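Local coordinates for protein glutamate--cysteine ligase GshA (Methylobacillus flagellatus KT, PDB 3K1T) that is a putative gamma-glutamylcysteine synthetase, a ligase that would probably join glutamate to cysteine, at residues A[157-165]-A[186-194]; A[95-106]-A[127-138]. One frame throughout, in Å; residues are numbered along the deposited sequence. Where two conformers were deposited one is given.

Contact 1. Residues A[157-165]-A[186-194]; sequences VRRKANRLE and DILQGLEQS. With SO4 (sulfate ion), chain C; SO4 (sulfate ion), chain E.
The loop passes closest to the hairpin at Leu191 and Asn162, whose CA atoms are 4.7 Å apart, against the type I' turn Lys160-Arg163 that closes the hairpin of strands 151-160 and 163-166, and the backbone is joined there by Glu192 N to Asn162 O at 2.8 Å, with a nearly linear N-H...O angle of 174°. Arg159 reaches the loop with an extended chain, its CG anti to the backbone N (chi1 -179°). End-on, its NH1 and NH2 both grip Gln189 O, at 2.8 Å from NH1, while NH1 adds a weak bond to Ile187 O. NH2 also donates to Asn162 OD1, which fixes the rotation of the guanidinium, and Leu191 CD2 sits over the centre of one face, 3.5 Å above the plane. The amide of Gln193 pairs with the backbone of Leu164 in strand 163-166 much as a neighbouring strand would: its OE1 accepts from Leu164 N at 2.7 Å and its NE2 donates to Leu164 O at 3.0 Å, both on carbonyl lone pairs. NE2 also donates to Ser171 O. Beside it, Arg163 NH1 meets the anti lone pair of Glu192 OE1 at 3.0 Å, the guanidinium and carboxylate planes 59° apart. Leu164 crosses both Leu188 and Leu191 at about a right angle, CG against Leu191 CD1 and CD1 3.5 Å from Leu188 CD2, a tight fit. Arg158 and Gly190 N each bind a sulfate, probably from the crystallisation liquor. The charge of Arg159 is probably offset by carbonyl and amide oxygens, whereas Arg163 has two carboxylate partners, Glu192 and Asp170; polar bonds and leucine packing both join loop to hairpin.

Contact 2. Residues A[95-106]-A[127-138]; sequences ARRLLLIPENHT and LEVRIGSIAPEI
Leu98 and Leu100 pair with Val129 and Ile131 in a parallel bridge between strands 97-102 and 128-133, whose axes approach to 4.6 Å at 37°. Alternating backbone bonds run from Glu128 N to Arg96 O through to Gly132 N to Leu100 O, and Leu100 N to Arg130 O is almost straight at 178°. Asn104 shows how the chain ends beyond the strands are joined. Its CB lies 4.0 Å from Ala135 CB, and its CG, anti to the carbonyl carbon (chi1 -74°), is brought over Ala135 CA and CB. From there OD1 reaches Ile134 CG1 at 3.5 Å and accepts from a water that also bonds Pro102 O and Ile134 N, while ND2 donates to a second water bound to Ile134 O. Two waters thus bridge the amide to the backbone of Ile134. Ile101 CG2 packs on Ile134 CG1 at 4.0 Å, the side chains crossing at about a right angle, and Pro102 CG rests on Ile131 CG2. Leu99 CD1 packs against the backbone of Gly132, 3.8 Å from its N; Gly132 O is buried without a polar partner. The pair forms a beta-alpha-beta unit with helix 109-124, whose Arg123 donates to Val129 O through NH2. Strand 173-177 flanks 97-102 and strand 151-160 flanks 128-133, so both strands are internal to the mixed sheet.

The two contacts have centres 13 Å apart on the same side of the chain's centre, and both draw on one mixed sheet. Along the chain, contact 2 is complete before contact 1 opens: strands 97-102 and 128-133 come first, then the hairpin of 151-160 and 163-166 and the loop ahead of strand 194-196. Strand 151-160 is the neighbour of 128-133, and the junction is direct, with Val157 N 3.0 Å from Ser133 O, a probable hydrogen bond. Leu164 CB packs on Leu99 CD2, and Leu188 CD2 on Ile101 CD1. The loop and hairpin of contact 1 thus lie against the parallel strands of contact 2, and share their apolar packing.

Contact 1. Residues A[157-165]-A[186-194]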
loop_
_atom_site.group_PDB
_atom_site.type_symbol
_atom_site.label_atom_id
_atom_site.label_comp_id
_atom_site.label_asym_id
_atom_site.label_seq_id
_atom_site.Cartn_x
_atom_site.Cartn_y
_atom_site.Cartn_z
ATOM N N VAL A 157 13.747 27.327 11.037
ATOM C CA VAL A 157 13.510 26.577 12.261
ATOM C C VAL A 157 13.840 27.491 13.460
ATOM O O VAL A 157 14.790 28.247 13.398
ATOM C CB VAL A 157 14.375 25.288 12.274
ATOM C CG1 VAL A 157 14.448 24.693 13.652
ATOM C CG2 VAL A 157 13.824 24.254 11.246
ATOM N N ARG A 158 13.026 27.450 14.497
ATOM C CA ARG A 158 13.286 28.146 15.759
ATOM C C ARG A 158 13.385 27.095 16.839
ATOM O O ARG A 158 12.467 26.251 16.964
ATOM C CB ARG A 158 12.116 29.078 16.064
ATOM C CG ARG A 158 12.251 29.823 17.386
ATOM C CD ARG A 158 13.128 31.050 17.254
ATOM N NE ARG A 158 13.104 31.853 18.490
ATOM C CZ ARG A 158 14.068 31.876 19.420
ATOM N NH1 ARG A 158 15.181 31.138 19.304
ATOM N NH2 ARG A 158 13.906 32.653 20.487
ATOM N N ARG A 159 14.458 27.107 17.633
ATOM C CA ARG A 159 14.527 26.193 18.767
ATOM C C ARG A 159 14.137 26.898 20.043
ATOM O O ARG A 159 14.776 27.903 20.417
ATOM C CB ARG A 159 15.926 25.595 18.927
ATOM C CG ARG A 159 15.996 24.614 20.103
ATOM C CD ARG A 159 17.248 23.816 20.051
ATOM N NE ARG A 159 17.399 22.907 21.186
ATOM C CZ ARG A 159 18.227 21.852 21.200
ATOM N NH1 ARG A 159 18.972 21.556 20.143
ATOM N NH2 ARG A 159 18.323 21.116 22.293
ATOM N N LYS A 160 13.174 26.299 20.748
ATOM C CA LYS A 160 12.689 26.764 22.046
ATOM C C LYS A 160 12.648 25.577 23.011
ATOM O O LYS A 160 11.967 24.601 22.730
ATOM C CB LYS A 160 11.261 27.287 21.922
ATOM C CG LYS A 160 11.059 28.550 21.094
ATOM C CD LYS A 160 11.560 29.788 21.784
ATOM C CE LYS A 160 10.621 30.255 22.896
ATOM N NZ LYS A 160 11.381 31.119 23.848
ATOM N N ALA A 161 13.372 25.615 24.127
ATOM C CA ALA A 161 13.235 24.528 25.159
ATOM C C ALA A 161 13.269 23.076 24.630
ATOM O O ALA A 161 12.349 22.247 24.882
ATOM C CB ALA A 161 11.914 24.707 25.932
ATOM N N ASN A 162 14.295 22.756 23.902
ATOM C CA ASN A 162 14.448 21.393 23.377
ATOM C C ASN A 162 13.415 20.923 22.336
ATOM O O ASN A 162 13.308 19.733 22.076
ATOM C CB ASN A 162 14.642 20.354 24.486
ATOM C CG ASN A 162 15.898 20.616 25.303
ATOM O OD1 ASN A 162 16.802 21.310 24.825
ATOM N ND2 ASN A 162 15.957 20.083 26.531
ATOM N N ARG A 163 12.757 21.869 21.686
ATOM C CA ARG A 163 11.870 21.552 20.576
ATOM C C ARG A 163 12.133 22.506 19.411
ATOM O O ARG A 163 12.452 23.695 19.606
ATOM C CB ARG A 163 10.423 21.691 21.046
ATOM C CG ARG A 163 10.061 20.797 22.239
ATOM C CD ARG A 163 8.536 20.886 22.543
ATOM N NE ARG A 163 7.738 20.214 21.506
ATOM C CZ ARG A 163 7.559 18.894 21.421
ATOM N NH1 ARG A 163 8.125 18.072 22.286
ATOM N NH2 ARG A 163 6.816 18.382 20.434
ATOM N N LEU A 164 11.976 22.010 18.193
ATOM C CA LEU A 164 11.965 22.878 17.021
ATOM C C LEU A 164 10.535 23.292 16.709
ATOM O O LEU A 164 9.647 22.446 16.702
ATOM C CB LEU A 164 12.558 22.175 15.814
ATOM C CG LEU A 164 14.002 21.727 15.931
ATOM C CD1 LEU A 164 14.456 21.230 14.512
ATOM C CD2 LEU A 164 14.936 22.864 16.494
ATOM N N GLU A 165 10.329 24.579 16.443
ATOM C CA GLU A 165 9.014 25.112 16.132
ATOM C C GLU A 165 9.060 26.062 14.923
ATOM O O GLU A 165 10.147 26.579 14.541
ATOM C CB GLU A 165 8.447 25.812 17.379
ATOM C CG GLU A 165 7.824 24.811 18.409
ATOM C CD GLU A 165 7.868 25.322 19.825
ATOM O OE1 GLU A 165 8.129 26.540 19.992
ATOM O OE2 GLU A 165 7.659 24.514 20.770
ATOM N N ASP A 186 24.390 21.428 15.991
ATOM C CA ASP A 186 24.028 21.459 17.403
ATOM C C ASP A 186 22.536 21.780 17.667
ATOM O O ASP A 186 21.937 21.205 18.582
ATOM C CB ASP A 186 24.978 22.409 18.172
ATOM C CG ASP A 186 25.049 22.095 19.675
ATOM O OD1 ASP A 186 24.858 20.913 20.048
ATOM O OD2 ASP A 186 25.278 23.038 20.475
ATOM N N ILE A 187 21.927 22.614 16.824
ATOM C CA ILE A 187 20.504 22.946 16.946
ATOM C C ILE A 187 19.574 21.717 16.808
ATOM O O ILE A 187 18.442 21.734 17.320
ATOM C CB ILE A 187 20.091 24.091 15.962
ATOM C CG1 ILE A 187 18.742 24.730 16.391
ATOM C CG2 ILE A 187 20.033 23.613 14.488
ATOM C CD1 ILE A 187 18.387 26.019 15.585
ATOM N N LEU A 188 20.052 20.660 16.172
ATOM C CA LEU A 188 19.278 19.418 16.046
ATOM C C LEU A 188 19.611 18.362 17.113
ATOM O O LEU A 188 19.048 17.249 17.061
ATOM C CB LEU A 188 19.463 18.796 14.649
ATOM C CG LEU A 188 19.016 19.609 13.436
ATOM C CD1 LEU A 188 19.058 18.792 12.096
ATOM C CD2 LEU A 188 17.676 20.258 13.662
ATOM N N GLN A 189 20.490 18.693 18.069
ATOM C CA GLN A 189 20.906 17.731 19.093
ATOM C C GLN A 189 20.168 17.928 20.427
ATOM O O GLN A 189 19.907 19.056 20.862
ATOM C CB GLN A 189 22.414 17.826 19.323
ATOM C CG GLN A 189 23.231 17.479 18.076
ATOM C CD GLN A 189 24.728 17.538 18.307
ATOM O OE1 GLN A 189 25.194 17.227 19.409
ATOM N NE2 GLN A 189 25.506 17.894 17.254
ATOM N N GLY A 190 19.850 16.822 21.089
ATOM C CA GLY A 190 19.209 16.852 22.400
ATOM C C GLY A 190 17.773 17.338 22.372
ATOM O O GLY A 190 17.301 17.953 23.338
ATOM N N LEU A 191 17.062 17.093 21.263
ATOM C CA LEU A 191 15.673 17.507 21.127
ATOM C C LEU A 191 14.716 16.487 21.745
ATOM O O LEU A 191 15.022 15.276 21.801
ATOM C CB LEU A 191 15.306 17.721 19.655
ATOM C CG LEU A 191 16.025 18.827 18.860
ATOM C CD1 LEU A 191 15.701 18.702 17.296
ATOM C CD2 LEU A 191 15.630 20.192 19.410
ATOM N N GLU A 192 13.545 16.974 22.166
ATOM C CA GLU A 192 12.438 16.105 22.605
ATOM C C GLU A 192 11.736 15.367 21.445
ATOM O O GLU A 192 11.202 14.281 21.651
ATOM C CB GLU A 192 11.374 16.909 23.352
ATOM C CG GLU A 192 11.853 17.510 24.616
ATOM C CD GLU A 192 10.822 18.397 25.314
ATOM O OE1 GLU A 192 9.643 18.535 24.854
ATOM O OE2 GLU A 192 11.211 18.956 26.350
ATOM N N GLN A 193 11.720 15.967 20.268
ATOM C CA GLN A 193 11.080 15.392 19.085
ATOM C C GLN A 193 11.989 14.358 18.432
ATOM O O GLN A 193 13.204 14.547 18.355
ATOM C CB GLN A 193 10.816 16.498 18.078
ATOM C CG GLN A 193 9.791 17.507 18.512
ATOM C CD GLN A 193 10.158 18.928 18.115
ATOM O OE1 GLN A 193 11.339 19.340 18.220
ATOM N NE2 GLN A 193 9.169 19.693 17.674
ATOM N N SER A 194 11.421 13.265 17.942
ATOM C CA SER A 194 12.226 12.280 17.230
ATOM C C SER A 194 12.622 12.729 15.854
ATOM O O SER A 194 11.800 13.326 15.130
ATOM C CB SER A 194 11.454 10.975 17.103
ATOM O OG SER A 194 11.228 10.479 18.410
HETATM S S SO4 C . 17.516 32.897 21.526
HETATM O O1 SO4 C . 18.036 33.548 20.327
HETATM O O2 SO4 C . 16.172 33.422 21.874
HETATM O O3 SO4 C . 17.351 31.429 21.269
HETATM O O4 SO4 C . 18.441 33.186 22.630
HETATM S S SO4 E . 20.027 13.268 20.361
HETATM O O1 SO4 E . 18.805 12.893 19.654
HETATM O O2 SO4 E . 20.997 12.170 20.251
HETATM O O3 SO4 E . 20.624 14.468 19.792
HETATM O O4 SO4 E . 19.693 13.440 21.766
HETATM O O HOH W 1 10.156 21.702 25.950
HETATM O O HOH W 2 13.629 18.446 27.342
#

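Contact 2. Residues A[95-106]-A[127-138]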
loop_
_atom_site.group_PDB
_atom_site.type_symbol
_atom_site.label_atom_id
_atom_site.label_comp_id
_atom_site.label_asym_id
_atom_site.label_seq_id
_atom_site.Cartn_x
_atom_site.Cartn_y
_atom_site.Cartn_z
ATOM N N ALA A 95 1.454 10.828 15.386
ATOM C CA ALA A 95 1.761 12.120 14.800
ATOM C C ALA A 95 0.550 12.755 14.130
ATOM O O ALA A 95 -0.209 12.115 13.438
ATOM C CB ALA A 95 2.927 12.003 13.794
ATOM N N ARG A 96 0.332 14.022 14.429
ATOM C CA ARG A 96 -0.602 14.836 13.673
ATOM C C ARG A 96 0.170 15.729 12.704
ATOM O O ARG A 96 -0.319 16.012 11.614
ATOM C CB ARG A 96 -1.389 15.763 14.611
ATOM C CG ARG A 96 -2.330 15.088 15.556
ATOM C CD ARG A 96 -3.018 16.139 16.422
ATOM N NE ARG A 96 -4.200 15.634 17.124
ATOM C CZ ARG A 96 -4.177 15.013 18.309
ATOM N NH1 ARG A 96 -3.021 14.772 18.943
ATOM N NH2 ARG A 96 -5.316 14.607 18.870
ATOM N N ARG A 97 1.327 16.224 13.159
ATOM C CA ARG A 97 2.098 17.244 12.450
ATOM C C ARG A 97 3.517 16.737 12.176
ATOM O O ARG A 97 4.088 16.037 13.005
ATOM C CB ARG A 97 2.172 18.515 13.303
ATOM C CG ARG A 97 0.844 19.248 13.465
ATOM C CD ARG A 97 0.934 20.402 14.450
ATOM N NE ARG A 97 1.018 19.935 15.834
ATOM C CZ ARG A 97 -0.023 19.517 16.574
ATOM N NH1 ARG A 97 -1.259 19.476 16.075
ATOM N NH2 ARG A 97 0.180 19.108 17.822
ATOM N N LEU A 98 4.086 17.107 11.039
ATOM C CA LEU A 98 5.438 16.713 10.696
ATOM C C LEU A 98 6.207 17.901 10.174
ATOM O O LEU A 98 5.732 18.601 9.262
ATOM C CB LEU A 98 5.376 15.619 9.637
ATOM C CG LEU A 98 6.668 14.901 9.305
ATOM C CD1 LEU A 98 7.221 14.105 10.484
ATOM C CD2 LEU A 98 6.398 13.938 8.067
ATOM N N LEU A 99 7.375 18.161 10.771
ATOM C CA LEU A 99 8.290 19.175 10.275
ATOM C C LEU A 99 9.259 18.494 9.334
ATOM O O LEU A 99 9.918 17.522 9.725
ATOM C CB LEU A 99 9.077 19.822 11.452
ATOM C CG LEU A 99 10.037 20.968 11.116
ATOM C CD1 LEU A 99 9.262 22.217 10.712
ATOM C CD2 LEU A 99 10.984 21.295 12.307
ATOM N N LEU A 100 9.330 18.996 8.107
ATOM C CA LEU A 100 10.228 18.475 7.080
ATOM C C LEU A 100 11.421 19.415 6.929
ATOM O O LEU A 100 11.264 20.584 6.588
ATOM C CB LEU A 100 9.509 18.329 5.730
ATOM C CG LEU A 100 10.331 17.810 4.524
ATOM C CD1 LEU A 100 10.753 16.346 4.710
ATOM C CD2 LEU A 100 9.510 17.974 3.199
ATOM N N ILE A 101 12.621 18.905 7.190
ATOM C CA ILE A 101 13.857 19.670 6.993
ATOM C C ILE A 101 14.530 19.290 5.653
ATOM O O ILE A 101 14.997 18.183 5.486
ATOM C CB ILE A 101 14.853 19.476 8.177
ATOM C CG1 ILE A 101 14.155 19.860 9.508
ATOM C CG2 ILE A 101 16.127 20.302 7.940
ATOM C CD1 ILE A 101 15.001 19.766 10.746
ATOM N N PRO A 102 14.602 20.231 4.708
ATOM C CA PRO A 102 15.177 19.979 3.385
ATOM C C PRO A 102 16.686 20.173 3.378
ATOM O O PRO A 102 17.240 20.736 4.335
ATOM C CB PRO A 102 14.497 21.023 2.524
ATOM C CG PRO A 102 14.366 22.194 3.457
ATOM C CD PRO A 102 14.114 21.612 4.825
ATOM N N GLU A 103 17.335 19.703 2.321
ATOM C CA GLU A 103 18.718 20.082 2.038
ATOM C C GLU A 103 18.774 21.626 2.004
ATOM O O GLU A 103 17.750 22.295 1.772
ATOM C CB GLU A 103 19.189 19.502 0.704
ATOM C CG GLU A 103 19.538 18.003 0.689
ATOM C CD GLU A 103 20.795 17.652 1.530
ATOM O OE1 GLU A 103 21.553 18.583 1.908
ATOM O OE2 GLU A 103 21.007 16.445 1.835
ATOM N N ASN A 104 19.944 22.193 2.296
ATOM C CA ASN A 104 20.095 23.659 2.315
ATOM C C ASN A 104 19.976 24.350 0.928
ATOM O O ASN A 104 19.877 25.588 0.855
ATOM C CB ASN A 104 21.396 24.073 3.028
ATOM C CG ASN A 104 21.333 23.905 4.562
ATOM O OD1 ASN A 104 20.300 23.561 5.133
ATOM N ND2 ASN A 104 22.453 24.200 5.233
ATOM N N HIS A 105 19.901 23.561 -0.147
ATOM C CA HIS A 105 19.614 24.053 -1.520
ATOM C C HIS A 105 18.323 24.876 -1.710
ATOM O O HIS A 105 17.189 24.382 -1.528
ATOM C CB HIS A 105 19.555 22.893 -2.521
ATOM C CG HIS A 105 20.734 21.980 -2.463
ATOM N ND1 HIS A 105 22.030 22.448 -2.368
ATOM C CD2 HIS A 105 20.817 20.629 -2.486
ATOM C CE1 HIS A 105 22.861 21.422 -2.316
ATOM N NE2 HIS A 105 22.151 20.307 -2.379
ATOM N N THR A 106 18.487 26.131 -2.109
ATOM C CA THR A 106 17.344 26.967 -2.456
ATOM C C THR A 106 17.310 27.347 -3.960
ATOM O O THR A 106 16.342 27.961 -4.418
ATOM C CB THR A 106 17.321 28.237 -1.577
ATOM O OG1 THR A 106 18.550 28.959 -1.758
ATOM C CG2 THR A 106 17.161 27.868 -0.094
ATOM N N LEU A 127 -1.000 13.923 7.184
ATOM C CA LEU A 127 -0.209 14.760 8.086
ATOM C C LEU A 127 -0.333 16.247 7.723
ATOM O O LEU A 127 -0.490 16.608 6.563
ATOM C CB LEU A 127 1.234 14.316 8.030
ATOM C CG LEU A 127 1.538 12.933 8.590
ATOM C CD1 LEU A 127 2.946 12.537 8.156
ATOM C CD2 LEU A 127 1.382 12.919 10.148
ATOM N N GLU A 128 -0.288 17.109 8.745
ATOM C CA GLU A 128 -0.088 18.541 8.534
ATOM C C GLU A 128 1.417 18.719 8.445
ATOM O O GLU A 128 2.134 18.350 9.381
ATOM C CB GLU A 128 -0.724 19.303 9.706
ATOM C CG GLU A 128 -0.681 20.794 9.605
ATOM C CD GLU A 128 -1.170 21.489 10.914
ATOM O OE1 GLU A 128 -1.990 20.860 11.665
ATOM O OE2 GLU A 128 -0.702 22.637 11.173
ATOM N N VAL A 129 1.914 19.252 7.327
ATOM C CA VAL A 129 3.372 19.262 7.054
ATOM C C VAL A 129 3.789 20.704 6.798
ATOM O O VAL A 129 3.086 21.418 6.091
ATOM C CB VAL A 129 3.722 18.445 5.794
ATOM C CG1 VAL A 129 5.252 18.472 5.500
ATOM C CG2 VAL A 129 3.196 17.014 5.932
ATOM N N ARG A 130 4.914 21.125 7.377
ATOM C CA ARG A 130 5.527 22.421 7.092
ATOM C C ARG A 130 7.012 22.179 6.867
ATOM O O ARG A 130 7.583 21.207 7.390
ATOM C CB ARG A 130 5.305 23.378 8.286
ATOM C CG ARG A 130 3.828 23.732 8.546
ATOM C CD ARG A 130 3.393 24.949 7.725
ATOM N NE ARG A 130 3.865 26.182 8.377
ATOM C CZ ARG A 130 3.341 26.698 9.487
ATOM N NH1 ARG A 130 2.255 26.165 10.044
ATOM N NH2 ARG A 130 3.872 27.791 10.031
ATOM N N ILE A 131 7.635 23.083 6.114
ATOM C CA ILE A 131 9.016 22.941 5.718
ATOM C C ILE A 131 9.888 23.880 6.552
ATOM O O ILE A 131 9.774 25.101 6.457
ATOM C CB ILE A 131 9.203 23.234 4.239
ATOM C CG1 ILE A 131 8.302 22.329 3.400
ATOM C CG2 ILE A 131 10.660 23.022 3.833
ATOM C CD1 ILE A 131 8.071 22.830 2.006
ATOM N N GLY A 132 10.746 23.288 7.375
ATOM C CA GLY A 132 11.630 24.041 8.269
ATOM C C GLY A 132 13.058 24.011 7.768
ATOM O O GLY A 132 13.718 22.969 7.771
ATOM N N SER A 133 13.538 25.164 7.335
ATOM C CA SER A 133 14.906 25.313 6.891
ATOM C C SER A 133 15.904 25.465 8.040
ATOM O O SER A 133 15.648 26.215 8.978
ATOM C CB SER A 133 15.006 26.597 6.044
ATOM O OG SER A 133 16.317 26.758 5.528
ATOM N N ILE A 134 17.064 24.831 7.909
ATOM C CA ILE A 134 18.206 25.097 8.776
ATOM C C ILE A 134 19.308 25.812 7.998
ATOM O O ILE A 134 20.459 25.839 8.430
ATOM C CB ILE A 134 18.739 23.791 9.445
ATOM C CG1 ILE A 134 19.206 22.762 8.411
ATOM C CG2 ILE A 134 17.658 23.206 10.374
ATOM C CD1 ILE A 134 19.943 21.478 9.030
ATOM N N ALA A 135 18.965 26.393 6.848
ATOM C CA ALA A 135 19.930 27.124 6.044
ATOM C C ALA A 135 20.081 28.512 6.681
ATOM O O ALA A 135 19.098 29.208 6.936
ATOM C CB ALA A 135 19.483 27.244 4.594
ATOM N N PRO A 136 21.325 28.909 6.965
ATOM C CA PRO A 136 21.557 30.154 7.724
ATOM C C PRO A 136 21.085 31.433 6.996
ATOM O O PRO A 136 20.764 32.416 7.641
ATOM C CB PRO A 136 23.076 30.149 7.926
ATOM C CG PRO A 136 23.614 29.408 6.755
ATOM C CD PRO A 136 22.589 28.284 6.535
ATOM N N GLU A 137 21.030 31.384 5.676
ATOM C CA GLU A 137 20.501 32.470 4.858
ATOM C C GLU A 137 18.964 32.593 4.810
ATOM O O GLU A 137 18.442 33.588 4.342
ATOM C CB GLU A 137 21.056 32.355 3.435
ATOM C CG GLU A 137 20.514 31.184 2.635
ATOM C CD GLU A 137 21.317 29.874 2.782
ATOM O OE1 GLU A 137 22.148 29.732 3.731
ATOM O OE2 GLU A 137 21.071 28.969 1.915
ATOM N N ILE A 138 18.234 31.610 5.307
ATOM C CA ILE A 138 16.776 31.741 5.422
ATOM C C ILE A 138 16.502 32.299 6.808
ATOM O O ILE A 138 16.630 31.607 7.798
ATOM C CB ILE A 138 16.022 30.393 5.188
ATOM C CG1 ILE A 138 16.276 29.846 3.761
ATOM C CG2 ILE A 138 14.492 30.534 5.484
ATOM C CD1 ILE A 138 15.747 30.754 2.613
HETATM O O HOH W 3 17.533 23.368 5.365
HETATM O O HOH W 4 22.585 24.244 8.463
#